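PDB 3WQB: aeromonas extracellular serine protease from Aeromonas sobria, which cleaves peptide bonds after paired basic residues, one of them lysine, as a calcium-binding, kexin- and furin-like secreted serine protease and probable virulence factor. Local coordinates for residues L432-V445 and L585-A597. The protein carries 1 engineered substitution. Numbering follows the deposited sequence.
Sequences LPPLVQLPWQKINV and LISWSLRVLGHDA
Strand 441-444 runs antiparallel to strand 585-595, their axes 163° apart, and a second antiparallel stretch pairs V436 with G594 and Q437 with L593; the register slips by one residue at P439, after L438 N has bonded to V592 O. Both segments belong to the P-domain, a beta-sandwich in which 585-595 also bonds through its backbone to strand 471-482. Beside the slip the R591 side chain reaches back across the strands, and its NE donates to L438 O over 2.9 Å, the acceptor lying near the guanidinium plane, while a water donates to P439 O and L590 O and accepts from V592 N. The guanidinium is layered between W440 CD1 on one face and Q437 CB on the other, and R591 CB sits 3.6 Å from the centroid of the W440 six-membered ring, almost on its normal. Q437 NE2 is hydrogen-bonded to E201 OE2, in the protease domain.

On the opposite side of the sheet, I443 CD1 lies over the face of the W588 pyrrole ring, whose NE1 is hydrogen-bonded to S462 OG. Where the first segment begins beside the close of the second, H595 ND1 is hydrogen-bonded to E473 OE2, and L432 CD2 covers one face of that imidazole, approaching H595 CE1 to 3.6 Å.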
loop_
_atom_site.group_PDB
_atom_site.type_symbol
_atom_site.label_atom_id
_atom_site.label_comp_id
_atom_site.label_asym_id
_atom_site.label_seq_id
_atom_site.Cartn_x
_atom_site.Cartn_y
_atom_site.Cartn_z
ATOM N N LEU A 432 10.934 15.423 16.567
ATOM C CA LEU A 432 11.131 14.124 17.199
ATOM C C LEU A 432 12.622 13.783 17.263
ATOM O O LEU A 432 13.375 14.142 16.357
ATOM C CB LEU A 432 10.390 13.033 16.418
ATOM C CG LEU A 432 8.879 12.901 16.608
ATOM C CD1 LEU A 432 8.329 11.847 15.651
ATOM C CD2 LEU A 432 8.520 12.568 18.042
ATOM N N PRO A 433 13.048 13.091 18.335
ATOM C CA PRO A 433 14.423 12.578 18.403
ATOM C C PRO A 433 14.656 11.478 17.356
ATOM O O PRO A 433 13.697 11.043 16.710
ATOM C CB PRO A 433 14.530 12.007 19.822
ATOM C CG PRO A 433 13.231 12.262 20.500
ATOM C CD PRO A 433 12.234 12.698 19.495
ATOM N N PRO A 434 15.909 11.027 17.168
ATOM C CA PRO A 434 16.187 10.056 16.109
ATOM C C PRO A 434 15.429 8.738 16.274
ATOM O O PRO A 434 15.118 8.319 17.392
ATOM C CB PRO A 434 17.703 9.840 16.222
ATOM C CG PRO A 434 18.198 11.120 16.784
ATOM C CD PRO A 434 17.162 11.491 17.798
ATOM N N LEU A 435 15.119 8.109 15.150
ATOM C CA LEU A 435 14.481 6.800 15.162
ATOM C C LEU A 435 15.412 5.761 15.785
ATOM O O LEU A 435 16.602 5.696 15.451
ATOM C CB LEU A 435 14.143 6.368 13.731
ATOM C CG LEU A 435 13.410 5.015 13.605
ATOM C CD1 LEU A 435 11.994 5.067 14.156
ATOM C CD2 LEU A 435 13.393 4.558 12.157
ATOM N N VAL A 436 14.854 4.965 16.694
ATOM C CA VAL A 436 15.518 3.799 17.244
ATOM C C VAL A 436 14.760 2.575 16.750
ATOM O O VAL A 436 13.537 2.467 16.908
ATOM C CB VAL A 436 15.500 3.826 18.789
ATOM C CG1 VAL A 436 16.070 2.533 19.359
ATOM C CG2 VAL A 436 16.282 5.028 19.310
ATOM N N GLN A 437 15.493 1.664 16.124
ATOM C CA GLN A 437 14.944 0.386 15.693
ATOM C C GLN A 437 15.533 -0.685 16.601
ATOM O O GLN A 437 16.714 -1.055 16.469
ATOM C CB GLN A 437 15.315 0.127 14.234
ATOM C CG GLN A 437 14.811 1.203 13.294
ATOM C CD GLN A 437 15.280 0.996 11.881
ATOM O OE1 GLN A 437 14.901 0.022 11.237
ATOM N NE2 GLN A 437 16.107 1.910 11.388
ATOM N N LEU A 438 14.724 -1.166 17.541
ATOM C CA LEU A 438 15.219 -2.150 18.489
ATOM C C LEU A 438 15.545 -3.446 17.762
ATOM O O LEU A 438 14.905 -3.779 16.766
ATOM C CB LEU A 438 14.214 -2.405 19.620
ATOM C CG LEU A 438 13.941 -1.265 20.601
ATOM C CD1 LEU A 438 12.970 -1.718 21.673
ATOM C CD2 LEU A 438 15.228 -0.760 21.249
ATOM N N PRO A 439 16.554 -4.185 18.249
ATOM C CA PRO A 439 16.837 -5.476 17.636
ATOM C C PRO A 439 15.603 -6.381 17.669
ATOM O O PRO A 439 14.834 -6.347 18.634
ATOM C CB PRO A 439 17.942 -6.053 18.528
ATOM C CG PRO A 439 18.580 -4.865 19.161
ATOM C CD PRO A 439 17.480 -3.870 19.352
ATOM N N TRP A 440 15.416 -7.157 16.608
ATOM C CA TRP A 440 14.385 -8.191 16.587
ATOM C C TRP A 440 14.587 -9.110 17.790
ATOM O O TRP A 440 15.728 -9.485 18.115
ATOM C CB TRP A 440 14.483 -9.024 15.311
ATOM C CG TRP A 440 13.954 -8.383 14.065
ATOM C CD1 TRP A 440 14.683 -7.779 13.086
ATOM C CD2 TRP A 440 12.582 -8.315 13.644
ATOM N NE1 TRP A 440 13.858 -7.324 12.091
ATOM C CE2 TRP A 440 12.561 -7.649 12.401
ATOM C CE3 TRP A 440 11.371 -8.741 14.205
ATOM C CZ2 TRP A 440 11.373 -7.394 11.707
ATOM C CZ3 TRP A 440 10.191 -8.501 13.510
ATOM C CH2 TRP A 440 10.201 -7.833 12.275
ATOM N N GLN A 441 13.488 -9.423 18.470
ATOM C CA GLN A 441 13.478 -10.415 19.530
ATOM C C GLN A 441 12.671 -11.599 19.041
ATOM O O GLN A 441 11.471 -11.467 18.764
ATOM C CB GLN A 441 12.857 -9.859 20.812
ATOM C CG GLN A 441 13.735 -8.862 21.498
ATOM C CD GLN A 441 13.314 -8.537 22.919
ATOM O OE1 GLN A 441 12.418 -9.165 23.518
ATOM N NE2 GLN A 441 13.970 -7.545 23.477
ATOM N N LYS A 442 13.340 -12.745 18.922
ATOM C CA LYS A 442 12.711 -13.969 18.425
ATOM C C LYS A 442 12.314 -14.879 19.576
ATOM O O LYS A 442 13.088 -15.101 20.512
ATOM C CB LYS A 442 13.637 -14.708 17.446
ATOM C CG LYS A 442 12.981 -15.917 16.773
ATOM C CD LYS A 442 13.741 -16.372 15.539
ATOM C CE LYS A 442 12.968 -17.457 14.801
ATOM N NZ LYS A 442 13.521 -17.714 13.438
ATOM N N ILE A 443 11.102 -15.412 19.486
ATOM C CA ILE A 443 10.574 -16.327 20.481
ATOM C C ILE A 443 10.210 -17.625 19.775
ATOM O O ILE A 443 9.239 -17.677 19.022
ATOM C CB ILE A 443 9.322 -15.741 21.201
ATOM C CG1 ILE A 443 9.603 -14.341 21.771
ATOM C CG2 ILE A 443 8.842 -16.684 22.300
ATOM C CD1 ILE A 443 9.285 -13.199 20.820
ATOM N N ASN A 444 11.003 -18.669 20.006
ATOM C CA ASN A 444 10.667 -20.000 19.524
ATOM C C ASN A 444 9.718 -20.663 20.513
ATOM O O ASN A 444 9.970 -20.659 21.719
ATOM C CB ASN A 444 11.924 -20.857 19.341
ATOM C CG ASN A 444 12.846 -20.327 18.256
ATOM O OD1 ASN A 444 12.429 -20.105 17.120
ATOM N ND2 ASN A 444 14.106 -20.135 18.601
ATOM N N VAL A 445 8.632 -21.229 19.999
ATOM C CA VAL A 445 7.566 -21.765 20.838
ATOM C C VAL A 445 7.639 -23.285 20.789
ATOM O O VAL A 445 7.822 -23.869 19.721
ATOM C CB VAL A 445 6.183 -21.236 20.379
ATOM C CG1 VAL A 445 5.051 -21.851 21.193
ATOM C CG2 VAL A 445 6.136 -19.717 20.497
ATOM N N LEU A 585 1.858 -23.070 16.593
ATOM C CA LEU A 585 2.690 -21.870 16.551
ATOM C C LEU A 585 4.151 -22.299 16.669
ATOM O O LEU A 585 4.522 -23.020 17.601
ATOM C CB LEU A 585 2.319 -20.908 17.684
ATOM C CG LEU A 585 3.107 -19.601 17.784
ATOM C CD1 LEU A 585 2.972 -18.739 16.519
ATOM C CD2 LEU A 585 2.674 -18.822 19.007
ATOM N N ILE A 586 4.964 -21.861 15.716
ATOM C CA ILE A 586 6.380 -22.233 15.651
ATOM C C ILE A 586 7.263 -21.167 16.310
ATOM O O ILE A 586 8.060 -21.464 17.202
ATOM C CB ILE A 586 6.823 -22.504 14.182
ATOM C CG1 ILE A 586 6.033 -23.680 13.594
ATOM C CG2 ILE A 586 8.342 -22.747 14.095
ATOM C CD1 ILE A 586 6.089 -23.777 12.076
ATOM N N SER A 587 7.115 -19.922 15.868
ATOM C CA SER A 587 7.919 -18.835 16.396
ATOM C C SER A 587 7.258 -17.528 16.039
ATOM O O SER A 587 6.447 -17.465 15.123
ATOM C CB SER A 587 9.324 -18.849 15.792
ATOM O OG SER A 587 9.298 -18.527 14.417
ATOM N N TRP A 588 7.623 -16.481 16.765
ATOM C CA TRP A 588 7.332 -15.136 16.317
ATOM C C TRP A 588 8.474 -14.234 16.723
ATOM O O TRP A 588 9.262 -14.587 17.608
ATOM C CB TRP A 588 5.989 -14.628 16.846
ATOM C CG TRP A 588 5.919 -14.358 18.317
ATOM C CD1 TRP A 588 6.013 -15.271 19.329
ATOM C CD2 TRP A 588 5.708 -13.085 18.940
ATOM N NE1 TRP A 588 5.883 -14.646 20.538
ATOM C CE2 TRP A 588 5.693 -13.303 20.332
ATOM C CE3 TRP A 588 5.553 -11.778 18.455
ATOM C CZ2 TRP A 588 5.501 -12.266 21.247
ATOM C CZ3 TRP A 588 5.356 -10.748 19.363
ATOM C CH2 TRP A 588 5.329 -10.999 20.745
ATOM N N SER A 589 8.564 -13.081 16.068
ATOM C CA SER A 589 9.578 -12.093 16.382
ATOM C C SER A 589 8.930 -10.722 16.475
ATOM O O SER A 589 7.970 -10.433 15.765
ATOM C CB SER A 589 10.677 -12.085 15.320
ATOM O OG SER A 589 11.335 -13.331 15.260
ATOM N N LEU A 590 9.476 -9.890 17.353
ATOM C CA LEU A 590 8.959 -8.550 17.599
ATOM C C LEU A 590 10.039 -7.507 17.386
ATOM O O LEU A 590 11.148 -7.638 17.916
ATOM C CB LEU A 590 8.424 -8.446 19.041
ATOM C CG LEU A 590 7.909 -7.087 19.513
ATOM C CD1 LEU A 590 6.685 -6.635 18.708
ATOM C CD2 LEU A 590 7.575 -7.138 20.992
ATOM N N ARG A 591 9.704 -6.479 16.612
ATOM C CA ARG A 591 10.567 -5.321 16.466
ATOM C C ARG A 591 9.815 -4.057 16.826
ATOM O O ARG A 591 8.775 -3.741 16.235
ATOM C CB ARG A 591 11.152 -5.204 15.055
ATOM C CG ARG A 591 12.170 -4.084 14.970
ATOM C CD ARG A 591 12.951 -4.132 13.698
ATOM N NE ARG A 591 14.336 -3.778 13.971
ATOM C CZ ARG A 591 15.295 -3.715 13.057
ATOM N NH1 ARG A 591 15.020 -3.973 11.785
ATOM N NH2 ARG A 591 16.532 -3.390 13.424
ATOM N N VAL A 592 10.334 -3.335 17.811
ATOM C CA VAL A 592 9.772 -2.040 18.169
ATOM C C VAL A 592 10.563 -0.914 17.481
ATOM O O VAL A 592 11.793 -0.863 17.570
ATOM C CB VAL A 592 9.760 -1.848 19.699
ATOM C CG1 VAL A 592 9.128 -0.521 20.056
ATOM C CG2 VAL A 592 8.987 -2.970 20.378
ATOM N N LEU A 593 9.844 -0.031 16.784
ATOM C CA LEU A 593 10.421 1.157 16.150
ATOM C C LEU A 593 9.886 2.377 16.886
ATOM O O LEU A 593 8.678 2.528 17.045
ATOM C CB LEU A 593 10.022 1.214 14.671
ATOM C CG LEU A 593 10.466 0.034 13.809
ATOM C CD1 LEU A 593 9.416 -1.052 13.772
ATOM C CD2 LEU A 593 10.748 0.546 12.407
ATOM N N GLY A 594 10.776 3.231 17.375
ATOM C CA GLY A 594 10.319 4.382 18.121
ATOM C C GLY A 594 11.448 5.335 18.409
ATOM O O GLY A 594 12.375 5.473 17.620
ATOM N N HIS A 595 11.359 6.013 19.544
ATOM C CA HIS A 595 12.380 6.987 19.895
ATOM C C HIS A 595 12.517 7.113 21.398
ATOM O O HIS A 595 11.633 6.715 22.161
ATOM C CB HIS A 595 12.077 8.351 19.253
ATOM C CG HIS A 595 10.770 8.940 19.678
ATOM N ND1 HIS A 595 9.589 8.691 19.010
ATOM C CD2 HIS A 595 10.454 9.752 20.715
ATOM C CE1 HIS A 595 8.601 9.326 19.617
ATOM N NE2 HIS A 595 9.101 9.982 20.650
ATOM N N ASP A 596 13.644 7.683 21.806
ATOM C CA ASP A 596 13.940 7.933 23.208
ATOM C C ASP A 596 13.455 9.329 23.590
ATOM O O ASP A 596 14.074 10.324 23.219
ATOM C CB ASP A 596 15.457 7.788 23.413
ATOM C CG ASP A 596 15.916 8.186 24.804
ATOM O OD1 ASP A 596 15.070 8.387 25.700
ATOM O OD2 ASP A 596 17.146 8.298 24.984
ATOM N N ALA A 597 12.352 9.398 24.335
ATOM C CA ALA A 597 11.795 10.689 24.756
ATOM C C ALA A 597 12.668 11.366 25.813
ATOM O O ALA A 597 12.481 12.547 26.118
ATOM C CB ALA A 597 10.368 10.525 25.260
HETATM O O HOH W 1 15.650 8.600 20.059
HETATM O O HOH W 2 12.185 -5.242 19.325
HETATM O O HOH W 3 6.233 -25.193 17.861
#